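Local coordinates for protein cytochrome c552 (Thermochromatium tepidum, PDB 5ZE8) that holds five covalently bound hemes c at low potential and probably transfers electrons in a thermophilic purple sulfur photosynthetic bacterium, at residues L397-L402 against I428-K433; Y404-P409 against A420-P425; K295-A300 against N387-A392. One frame throughout, in Å; residues are numbered along the deposited sequence.

Contact 1: residues L397-L402 against I428-K433; sequences LVRGEL and IAVSEK
V398, G400 and L402 face K433, S431 and A429 as hydrogen-bonded pairs of two neighbouring antiparallel strands. The segments run at 171° and end in a classic beta bulge, where I428 and A429 both face L402. V398 and K433 exchange two backbone bonds, as do G400 and S431. At the bulge, L402 N donates to A429 O. L402 O accepts from I428 N at 2.8 Å, and weakly from A429 N at 3.5 Å.

The charged groups lie on the face that carries R399, E401, V430 and E432. R399 has CG anti to its backbone N (chi1 172°), and its extended chain carries the guanidinium across to the neighbouring strand, over V430 and up to E432. Its NH1 meets E432 OE2 at 2.8 Å, near the guanidinium plane but from above the carboxylate plane. The two planes are 70° apart. R399 NE and NH2 together grip E401 OE2 side-on, NE at 2.9 Å; with the NH1 bond to E432 this makes a three-residue salt-bridge network. E401 OE1 bonds with Y403 OH. V430 CG1 covers one face of the guanidinium, 3.6 Å from R399 CZ. A leucine in place of R399 would probably leave E401 OE2 and E432 OE2, 6.9 Å apart, without the cation that joins them.

On the other face, A429 CB packs on L402 CB, and strand 285-294 covers V398, L402 and A429 with L289, I285 and F287. In the bulge, I428 CD1 lies 3.9 Å from L402 CD2. At the far end, methyl CD1 of L397 rests 3.4 Å from carbonyl K433 O.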
loop_
_atom_site.group_PDB
_atom_site.type_symbol
_atom_site.label_atom_id
_atom_site.label_comp_id
_atom_site.label_asym_id
_atom_site.label_seq_id
_atom_site.Cartn_x
_atom_site.Cartn_y
_atom_site.Cartn_z
ATOM N N LEU A 397 36.424 -5.287 -3.754
ATOM C CA LEU A 397 34.997 -5.329 -4.144
ATOM C C LEU A 397 34.285 -4.192 -3.430
ATOM O O LEU A 397 34.511 -4.024 -2.252
ATOM C CB LEU A 397 34.408 -6.597 -3.635
ATOM C CG LEU A 397 32.939 -6.822 -3.903
ATOM C CD1 LEU A 397 32.721 -6.793 -5.434
ATOM C CD2 LEU A 397 32.541 -8.159 -3.314
ATOM N N VAL A 398 33.401 -3.483 -4.135
ATOM C CA VAL A 398 32.484 -2.501 -3.502
ATOM C C VAL A 398 31.080 -3.050 -3.822
ATOM O O VAL A 398 30.788 -3.397 -4.975
ATOM C CB VAL A 398 32.681 -1.106 -4.050
ATOM C CG1 VAL A 398 31.743 -0.129 -3.436
ATOM C CG2 VAL A 398 34.090 -0.564 -3.753
ATOM N N ARG A 399 30.204 -3.113 -2.804
ATOM C CA ARG A 399 28.904 -3.791 -2.956
ATOM C C ARG A 399 27.893 -2.861 -2.311
ATOM O O ARG A 399 28.026 -2.480 -1.137
ATOM C CB ARG A 399 28.895 -5.175 -2.358
ATOM C CG ARG A 399 27.508 -5.823 -2.334
ATOM C CD ARG A 399 27.705 -7.274 -2.027
ATOM N NE ARG A 399 26.439 -7.887 -1.690
ATOM C CZ ARG A 399 25.870 -8.904 -2.294
ATOM N NH1 ARG A 399 26.390 -9.533 -3.365
ATOM N NH2 ARG A 399 24.716 -9.321 -1.808
ATOM N N GLY A 400 26.856 -2.538 -3.099
ATOM C CA GLY A 400 25.725 -1.796 -2.595
ATOM C C GLY A 400 24.505 -2.645 -2.475
ATOM O O GLY A 400 24.220 -3.470 -3.369
ATOM N N GLU A 401 23.743 -2.413 -1.400
ATOM C CA GLU A 401 22.564 -3.158 -1.139
ATOM C C GLU A 401 21.466 -2.197 -0.711
ATOM O O GLU A 401 21.702 -1.328 0.112
ATOM C CB GLU A 401 22.755 -4.193 -0.032
ATOM C CG GLU A 401 23.715 -5.310 -0.375
ATOM C CD GLU A 401 24.006 -6.287 0.764
ATOM O OE1 GLU A 401 23.596 -6.119 1.932
ATOM O OE2 GLU A 401 24.630 -7.350 0.493
ATOM N N LEU A 402 20.263 -2.301 -1.285
ATOM C CA LEU A 402 19.156 -1.435 -0.900
ATOM C C LEU A 402 18.087 -2.282 -0.216
ATOM O O LEU A 402 17.731 -3.383 -0.728
ATOM C CB LEU A 402 18.598 -0.745 -2.114
ATOM C CG LEU A 402 17.476 0.243 -1.853
ATOM C CD1 LEU A 402 17.982 1.448 -1.107
ATOM C CD2 LEU A 402 16.855 0.709 -3.160
ATOM N N ILE A 428 16.146 -5.490 -1.778
ATOM C CA ILE A 428 15.438 -5.174 -3.009
ATOM C C ILE A 428 16.319 -4.778 -4.210
ATOM O O ILE A 428 15.814 -4.618 -5.299
ATOM C CB ILE A 428 14.277 -4.137 -2.799
ATOM C CG1 ILE A 428 14.775 -2.727 -2.373
ATOM C CG2 ILE A 428 13.300 -4.690 -1.772
ATOM C CD1 ILE A 428 13.760 -1.556 -2.572
ATOM N N ALA A 429 17.644 -4.562 -4.002
ATOM C CA ALA A 429 18.560 -4.236 -5.065
ATOM C C ALA A 429 19.952 -4.517 -4.592
ATOM O O ALA A 429 20.288 -4.294 -3.425
ATOM C CB ALA A 429 18.486 -2.800 -5.513
ATOM N N VAL A 430 20.796 -4.962 -5.556
ATOM C CA VAL A 430 22.213 -5.242 -5.236
ATOM C C VAL A 430 23.014 -4.808 -6.437
ATOM O O VAL A 430 22.621 -5.079 -7.562
ATOM C CB VAL A 430 22.479 -6.717 -4.980
ATOM C CG1 VAL A 430 23.987 -6.944 -4.675
ATOM C CG2 VAL A 430 21.758 -7.233 -3.770
ATOM N N SER A 431 24.184 -4.198 -6.226
ATOM C CA SER A 431 25.122 -3.891 -7.296
ATOM C C SER A 431 26.519 -4.124 -6.756
ATOM O O SER A 431 26.837 -3.623 -5.682
ATOM C CB SER A 431 24.956 -2.509 -7.797
ATOM O OG SER A 431 25.680 -2.250 -8.995
ATOM N N GLU A 432 27.332 -4.844 -7.539
ATOM C CA GLU A 432 28.750 -5.167 -7.173
ATOM C C GLU A 432 29.676 -4.604 -8.215
ATOM O O GLU A 432 29.374 -4.709 -9.425
ATOM C CB GLU A 432 28.996 -6.664 -7.126
ATOM C CG GLU A 432 28.502 -7.338 -5.817
ATOM C CD GLU A 432 28.934 -8.779 -5.692
ATOM O OE1 GLU A 432 29.160 -9.420 -6.780
ATOM O OE2 GLU A 432 28.965 -9.316 -4.561
ATOM N N LYS A 433 30.747 -3.984 -7.780
ATOM C CA LYS A 433 31.839 -3.638 -8.686
ATOM C C LYS A 433 33.176 -4.219 -8.201
ATOM O O LYS A 433 33.583 -3.919 -7.088
ATOM C CB LYS A 433 31.887 -2.126 -8.914
ATOM C CG LYS A 433 30.697 -1.593 -9.684
ATOM C CD LYS A 433 30.666 -2.110 -11.135
ATOM C CE LYS A 433 29.505 -1.544 -11.950
ATOM N NZ LYS A 433 28.182 -1.783 -11.294
#

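Contact 2: residues Y404-P409 against A420-P425. With HEC (heme c), chain F.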
loop_
_atom_site.group_PDB
_atom_site.type_symbol
_atom_site.label_atom_id
_atom_site.label_comp_id
_atom_site.label_asym_id
_atom_site.label_seq_id
_atom_site.Cartn_x
_atom_site.Cartn_y
_atom_site.Cartn_z
ATOM N N TYR A 404 14.391 -2.591 1.888
ATOM C CA TYR A 404 13.047 -2.079 2.200
ATOM C C TYR A 404 12.534 -2.650 3.527
ATOM O O TYR A 404 12.747 -3.814 3.906
ATOM C CB TYR A 404 12.107 -2.468 1.087
ATOM C CG TYR A 404 10.633 -2.109 1.307
ATOM C CD1 TYR A 404 9.824 -2.973 1.979
ATOM C CD2 TYR A 404 10.046 -0.899 0.847
ATOM C CE1 TYR A 404 8.455 -2.722 2.189
ATOM C CE2 TYR A 404 8.681 -0.612 1.063
ATOM C CZ TYR A 404 7.913 -1.535 1.728
ATOM O OH TYR A 404 6.569 -1.314 1.904
ATOM N N ASN A 405 11.768 -1.820 4.231
ATOM C CA ASN A 405 11.255 -2.236 5.537
ATOM C C ASN A 405 9.817 -1.752 5.717
ATOM O O ASN A 405 9.558 -0.553 5.540
ATOM C CB ASN A 405 12.078 -1.562 6.587
ATOM C CG ASN A 405 13.560 -1.894 6.480
ATOM O OD1 ASN A 405 13.977 -2.906 6.974
ATOM N ND2 ASN A 405 14.283 -1.119 5.683
ATOM N N LEU A 406 8.892 -2.673 6.065
ATOM C CA LEU A 406 7.509 -2.312 6.401
ATOM C C LEU A 406 7.350 -1.360 7.582
ATOM O O LEU A 406 6.403 -0.592 7.624
ATOM C CB LEU A 406 6.702 -3.578 6.683
ATOM C CG LEU A 406 6.448 -4.457 5.439
ATOM C CD1 LEU A 406 5.799 -5.779 5.934
ATOM C CD2 LEU A 406 5.523 -3.851 4.410
ATOM N N LEU A 407 8.288 -1.423 8.537
ATOM C CA LEU A 407 8.215 -0.659 9.775
ATOM C C LEU A 407 9.511 -0.000 10.137
ATOM O O LEU A 407 10.556 -0.496 9.807
ATOM C CB LEU A 407 7.817 -1.584 10.922
ATOM C CG LEU A 407 6.467 -2.289 10.835
ATOM C CD1 LEU A 407 6.356 -3.358 11.945
ATOM C CD2 LEU A 407 5.391 -1.244 10.952
ATOM N N TRP A 408 9.448 1.113 10.836
ATOM C CA TRP A 408 10.626 1.751 11.372
ATOM C C TRP A 408 11.396 0.831 12.286
ATOM O O TRP A 408 10.814 0.018 12.965
ATOM C CB TRP A 408 10.224 2.955 12.249
ATOM C CG TRP A 408 9.653 4.177 11.538
ATOM C CD1 TRP A 408 10.013 4.663 10.342
ATOM C CD2 TRP A 408 8.597 5.023 12.020
ATOM N NE1 TRP A 408 9.262 5.784 10.002
ATOM C CE2 TRP A 408 8.411 6.050 11.045
ATOM C CE3 TRP A 408 7.804 5.015 13.196
ATOM C CZ2 TRP A 408 7.457 7.015 11.151
ATOM C CZ3 TRP A 408 6.844 5.996 13.293
ATOM C CH2 TRP A 408 6.650 6.950 12.250
ATOM N N PRO A 409 12.715 1.078 12.402
ATOM C CA PRO A 409 13.544 0.188 13.252
ATOM C C PRO A 409 13.119 0.206 14.720
ATOM O O PRO A 409 13.122 -0.840 15.328
ATOM C CB PRO A 409 14.948 0.713 13.022
ATOM C CG PRO A 409 14.826 2.043 12.431
ATOM C CD PRO A 409 13.513 2.059 11.668
ATOM N N ALA A 420 8.793 -12.778 11.946
ATOM C CA ALA A 420 10.120 -12.270 11.550
ATOM C C ALA A 420 10.231 -12.065 10.041
ATOM O O ALA A 420 11.026 -11.229 9.573
ATOM C CB ALA A 420 11.218 -13.179 12.074
ATOM N N GLU A 421 9.396 -12.796 9.309
ATOM C CA GLU A 421 9.259 -12.672 7.852
ATOM C C GLU A 421 8.714 -11.321 7.475
ATOM O O GLU A 421 9.007 -10.839 6.385
ATOM C CB GLU A 421 8.269 -13.715 7.283
ATOM C CG GLU A 421 8.473 -15.183 7.704
ATOM C CD GLU A 421 7.162 -15.868 8.126
ATOM O OE1 GLU A 421 6.635 -15.571 9.234
ATOM O OE2 GLU A 421 6.665 -16.722 7.352
ATOM N N LEU A 422 7.863 -10.722 8.325
ATOM C CA LEU A 422 7.345 -9.397 8.057
ATOM C C LEU A 422 8.336 -8.378 8.319
ATOM O O LEU A 422 8.477 -7.510 7.468
ATOM C CB LEU A 422 6.094 -9.027 8.846
ATOM C CG LEU A 422 5.002 -9.875 8.386
ATOM C CD1 LEU A 422 3.826 -9.708 9.317
ATOM C CD2 LEU A 422 4.639 -9.561 6.949
ATOM N N THR A 423 9.022 -8.468 9.477
ATOM C CA THR A 423 9.767 -7.373 10.012
ATOM C C THR A 423 11.247 -7.261 9.547
ATOM O O THR A 423 11.859 -6.195 9.722
ATOM C CB THR A 423 9.732 -7.328 11.509
ATOM O OG1 THR A 423 10.419 -8.443 12.054
ATOM C CG2 THR A 423 8.298 -7.302 12.012
ATOM N N ALA A 424 11.767 -8.346 8.999
ATOM C CA ALA A 424 13.146 -8.366 8.481
ATOM C C ALA A 424 13.290 -7.393 7.334
ATOM O O ALA A 424 12.363 -7.227 6.523
ATOM C CB ALA A 424 13.490 -9.727 7.990
ATOM N N PRO A 425 14.434 -6.710 7.269
ATOM C CA PRO A 425 14.701 -5.966 6.046
ATOM C C PRO A 425 14.624 -6.848 4.802
ATOM O O PRO A 425 15.041 -8.042 4.865
ATOM C CB PRO A 425 16.111 -5.454 6.239
ATOM C CG PRO A 425 16.365 -5.490 7.693
ATOM C CD PRO A 425 15.580 -6.664 8.206
HETATM FE FE HEC F . 1.821 2.468 -6.770
HETATM C CHA HEC F . 3.649 0.661 -4.636
HETATM C CHB HEC F . -0.630 2.890 -4.421
HETATM C CHC HEC F . 0.064 4.498 -8.915
HETATM C CHD HEC F . 3.985 1.654 -9.299
HETATM N NA HEC F . 1.537 1.920 -4.885
HETATM C C1A HEC F . 2.482 1.193 -4.130
HETATM C C2A HEC F . 1.981 0.983 -2.801
HETATM C C3A HEC F . 0.760 1.604 -2.788
HETATM C C4A HEC F . 0.486 2.182 -4.053
HETATM C CMA HEC F . -0.205 1.739 -1.605
HETATM C CAA HEC F . 2.725 0.290 -1.634
HETATM C CBA HEC F . 3.676 1.252 -0.928
HETATM C CGA HEC F . 4.433 0.663 0.235
HETATM O O1A HEC F . 3.893 0.548 1.361
HETATM O O2A HEC F . 5.625 0.279 0.021
HETATM N NB HEC F . 0.061 3.496 -6.718
HETATM C C1B HEC F . -0.801 3.464 -5.656
HETATM C C2B HEC F . -1.940 4.262 -5.945
HETATM C C3B HEC F . -1.798 4.781 -7.229
HETATM C C4B HEC F . -0.483 4.269 -7.675
HETATM C CMB HEC F . -3.122 4.565 -5.012
HETATM C CAB HEC F . -2.586 5.755 -8.006
HETATM C CBB HEC F . -2.817 6.980 -7.363
HETATM N NC HEC F . 1.996 2.982 -8.726
HETATM C C1C HEC F . 1.181 3.855 -9.378
HETATM C C2C HEC F . 1.557 3.830 -10.761
HETATM C C3C HEC F . 2.638 3.007 -10.925
HETATM C C4C HEC F . 2.942 2.506 -9.599
HETATM C CMC HEC F . 0.811 4.559 -11.876
HETATM C CAC HEC F . 3.466 2.630 -12.145
HETATM C CBC HEC F . 3.997 3.687 -12.913
HETATM N ND HEC F . 3.473 1.455 -6.894
HETATM C C1D HEC F . 4.216 1.132 -8.024
HETATM C C2D HEC F . 5.308 0.185 -7.710
HETATM C C3D HEC F . 5.266 -0.091 -6.394
HETATM C C4D HEC F . 4.094 0.720 -5.946
HETATM C CMD HEC F . 6.299 -0.314 -8.694
HETATM C CAD HEC F . 6.123 -0.998 -5.563
HETATM C CBD HEC F . 6.831 -0.248 -4.460
HETATM C CGD HEC F . 6.347 -0.506 -3.042
HETATM O O1D HEC F . 5.641 -1.475 -2.776
HETATM O O2D HEC F . 6.729 0.304 -2.211
HETATM O O HOH W 1 13.256 -4.234 9.373
HETATM O O HOH W 2 10.024 -5.516 6.462
HETATM O O HOH W 3 9.951 -3.869 8.878
#
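L406 meets L422 where strand 397-405 has run out into a loop and the short helix 420-423 ends. The joint buries a modest 241 Å². The CB of L406 points toward the helix segment. CG stands anti to the carbonyl carbon (chi1 -69°), which brings it 4.2 Å from L422 O. From there CD1 goes on to 3.5 Å from L422 O and also touches L422 CD2 at 4.1 Å. The L406 side chain is about 4 Å from a bound heme c as well, a different one from the heme met by Y404. Next to it, L407 CD1 brushes T423 CG2.

Water does the polar bridging. Water 2 accepts from L406 N and donates to A424 O and to L422 O, the latter at 2.7 Å. Water 3 accepts from L407 N and donates to T423 O. Main-chain groups of the loop and of the helix end are thus joined through solvent.

N405 uses both ends of its amide. OD1 lies 3.3 Å from P425 CA, close to the proline ring, and accepts from water 1. ND2 donates to N320 O, and these bonds should fix the turn of the amide.

The CB of Y404 points away from the helix segment. Its OH donates to heme O2A at 2.6 Å, near the plane of the ring, and R319 NE bonds to the same heme. The strand end is thereby tied to a heme pocket.

Helix 70-79 packs I71 on L406, L407 and L422. On strand 320-328, Y322 touches both N405 and P425, and N320 shares a backbone bond with N405.

Contact 3: residues K295-A300 against N387-A392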
loop_
_atom_site.group_PDB
_atom_site.type_symbol
_atom_site.label_atom_id
_atom_site.label_comp_id
_atom_site.label_asym_id
_atom_site.label_seq_id
_atom_site.Cartn_x
_atom_site.Cartn_y
_atom_site.Cartn_z
ATOM N N LYS A 295 42.482 9.490 -6.543
ATOM C CA LYS A 295 43.698 9.676 -5.711
ATOM C C LYS A 295 43.902 8.374 -5.007
ATOM O O LYS A 295 44.053 7.381 -5.673
ATOM C CB LYS A 295 43.575 10.848 -4.714
ATOM C CG LYS A 295 42.979 12.164 -5.216
ATOM C CD LYS A 295 43.917 13.080 -5.970
ATOM C CE LYS A 295 43.248 14.450 -6.162
ATOM N NZ LYS A 295 43.531 15.035 -7.506
ATOM N N GLU A 296 43.951 8.364 -3.666
ATOM C CA GLU A 296 44.098 7.095 -2.919
ATOM C C GLU A 296 42.757 6.668 -2.350
ATOM O O GLU A 296 42.719 5.903 -1.384
ATOM C CB GLU A 296 45.122 7.241 -1.793
ATOM C CG GLU A 296 46.508 7.666 -2.307
ATOM C CD GLU A 296 47.066 6.703 -3.349
ATOM O OE1 GLU A 296 47.609 7.165 -4.381
ATOM O OE2 GLU A 296 46.902 5.467 -3.157
ATOM N N LYS A 297 41.690 7.238 -2.935
ATOM C CA LYS A 297 40.290 6.827 -2.674
ATOM C C LYS A 297 39.661 6.237 -3.902
ATOM O O LYS A 297 40.115 6.409 -5.068
ATOM C CB LYS A 297 39.422 8.031 -2.214
ATOM C CG LYS A 297 39.965 8.881 -1.076
ATOM C CD LYS A 297 39.778 8.298 0.296
ATOM C CE LYS A 297 40.104 9.340 1.383
ATOM N NZ LYS A 297 39.258 10.574 1.249
ATOM N N ILE A 298 38.526 5.584 -3.652
ATOM C CA ILE A 298 37.635 5.135 -4.705
ATOM C C ILE A 298 36.399 6.056 -4.541
ATOM O O ILE A 298 35.813 6.114 -3.489
ATOM C CB ILE A 298 37.205 3.669 -4.510
ATOM C CG1 ILE A 298 38.401 2.725 -4.684
ATOM C CG2 ILE A 298 35.987 3.351 -5.383
ATOM C CD1 ILE A 298 38.163 1.441 -3.941
ATOM N N ALA A 299 36.078 6.830 -5.557
ATOM C CA ALA A 299 34.823 7.573 -5.608
ATOM C C ALA A 299 33.715 6.629 -6.107
ATOM O O ALA A 299 33.679 6.179 -7.222
ATOM C CB ALA A 299 34.960 8.783 -6.498
ATOM N N ALA A 300 32.747 6.371 -5.224
ATOM C CA ALA A 300 31.652 5.418 -5.483
ATOM C C ALA A 300 30.390 6.257 -5.627
ATOM O O ALA A 300 30.153 7.095 -4.843
ATOM C CB ALA A 300 31.536 4.428 -4.289
ATOM N N ASN A 387 27.168 10.076 -3.277
ATOM C CA ASN A 387 28.605 9.978 -3.467
ATOM C C ASN A 387 29.324 9.601 -2.218
ATOM O O ASN A 387 29.111 10.167 -1.133
ATOM C CB ASN A 387 29.151 11.294 -3.991
ATOM C CG ASN A 387 28.476 11.707 -5.277
ATOM O OD1 ASN A 387 28.726 11.117 -6.323
ATOM N ND2 ASN A 387 27.580 12.711 -5.200
ATOM N N TYR A 388 30.205 8.621 -2.373
ATOM C CA TYR A 388 31.063 8.265 -1.277
ATOM C C TYR A 388 32.535 8.252 -1.656
ATOM O O TYR A 388 32.867 8.010 -2.810
ATOM C CB TYR A 388 30.647 6.893 -0.790
ATOM C CG TYR A 388 29.302 6.902 -0.114
ATOM C CD1 TYR A 388 29.174 7.142 1.238
ATOM C CD2 TYR A 388 28.140 6.613 -0.825
ATOM C CE1 TYR A 388 27.891 7.057 1.865
ATOM C CE2 TYR A 388 26.908 6.591 -0.226
ATOM C CZ TYR A 388 26.763 6.825 1.101
ATOM O OH TYR A 388 25.489 6.831 1.728
ATOM N N GLU A 389 33.396 8.526 -0.676
ATOM C CA GLU A 389 34.853 8.463 -0.862
ATOM C C GLU A 389 35.415 7.365 0.041
ATOM O O GLU A 389 35.382 7.446 1.263
ATOM C CB GLU A 389 35.439 9.823 -0.576
ATOM C CG GLU A 389 34.946 10.919 -1.533
ATOM C CD GLU A 389 35.776 11.089 -2.793
ATOM O OE1 GLU A 389 35.676 12.170 -3.409
ATOM O OE2 GLU A 389 36.570 10.191 -3.168
ATOM N N ILE A 390 35.836 6.310 -0.592
ATOM C CA ILE A 390 36.228 5.078 0.100
ATOM C C ILE A 390 37.788 4.971 0.056
ATOM O O ILE A 390 38.356 4.935 -1.013
ATOM C CB ILE A 390 35.636 3.788 -0.546
ATOM C CG1 ILE A 390 34.070 3.850 -0.537
ATOM C CG2 ILE A 390 36.082 2.559 0.254
ATOM C CD1 ILE A 390 33.442 2.708 -1.260
ATOM N N PRO A 391 38.425 4.801 1.219
ATOM C CA PRO A 391 39.883 4.560 1.166
ATOM C C PRO A 391 40.185 3.322 0.297
ATOM O O PRO A 391 39.528 2.240 0.435
ATOM C CB PRO A 391 40.256 4.351 2.643
ATOM C CG PRO A 391 39.103 4.896 3.421
ATOM C CD PRO A 391 37.889 4.790 2.599
ATOM N N ALA A 392 41.142 3.430 -0.647
ATOM C CA ALA A 392 41.328 2.402 -1.644
ATOM C C ALA A 392 42.168 1.207 -1.219
ATOM O O ALA A 392 42.016 0.158 -1.811
ATOM C CB ALA A 392 41.874 2.993 -2.958
#
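A392 CB is the bump that closes one end of this antiparallel strand pair. It settles 3.4 Å from E296 O and 3.9 Å from I298 CG1, in the hollow between those residues. A392 N also bonds to E296 O, which draws the end shut just beyond the strand.

On the buried face, I298 and I390 lie side by side, CB against CB. The small A300 makes the next hollow. I390 CD1 reaches diagonally into it, 4.0 Å from A300 CB. The same face rests on strand 320-328 of the larger sheet, where L325 meets A300 and A327 meets I390. The Y388 ring leads away from the pair, and its OH bonds to D347 OD2.

The outer face is shaped by two bent chains that cross at about a right angle. K297 folds back until CD is 3.8 Å from P391 CA. E389 turns at chi2 (-89°), which lays OE2 3.7 Å from K297 CB and close over A299 CB.

Four backbone bonds, two between I298 and I390 and two between A300 and Y388, complete the pairing. The charges add little that is direct. K297 NZ and E389 OE2 are 5.2 Å apart, and D294 OD2 lies near E389 OE2. The pairing therefore rests mainly on backbone bonds and apolar fit, and the nearby D294 would probably disfavour a charge on E389, an effect K297 may partly offset.

How the contacts relate
From the N terminus, contact 3 opens first. Its segment 295-300 pairs with 387-392, closing a loop of 86 residues that is rich in strand. Contact 1 then opens at 397-402. Contact 2 follows on the end of the same strand and closes at 420-425, inside the loop that contact 1 completes at 428-433. Contact 3 is in series with both. Contact 1 lies between the others in space: I428 CG2 touches Y404 CB of contact 2, and V398 CG1 touches I390 CD1 of contact 3. Together they tie the three-stranded sheet to the six-stranded one, and that sheet to a heme pocket.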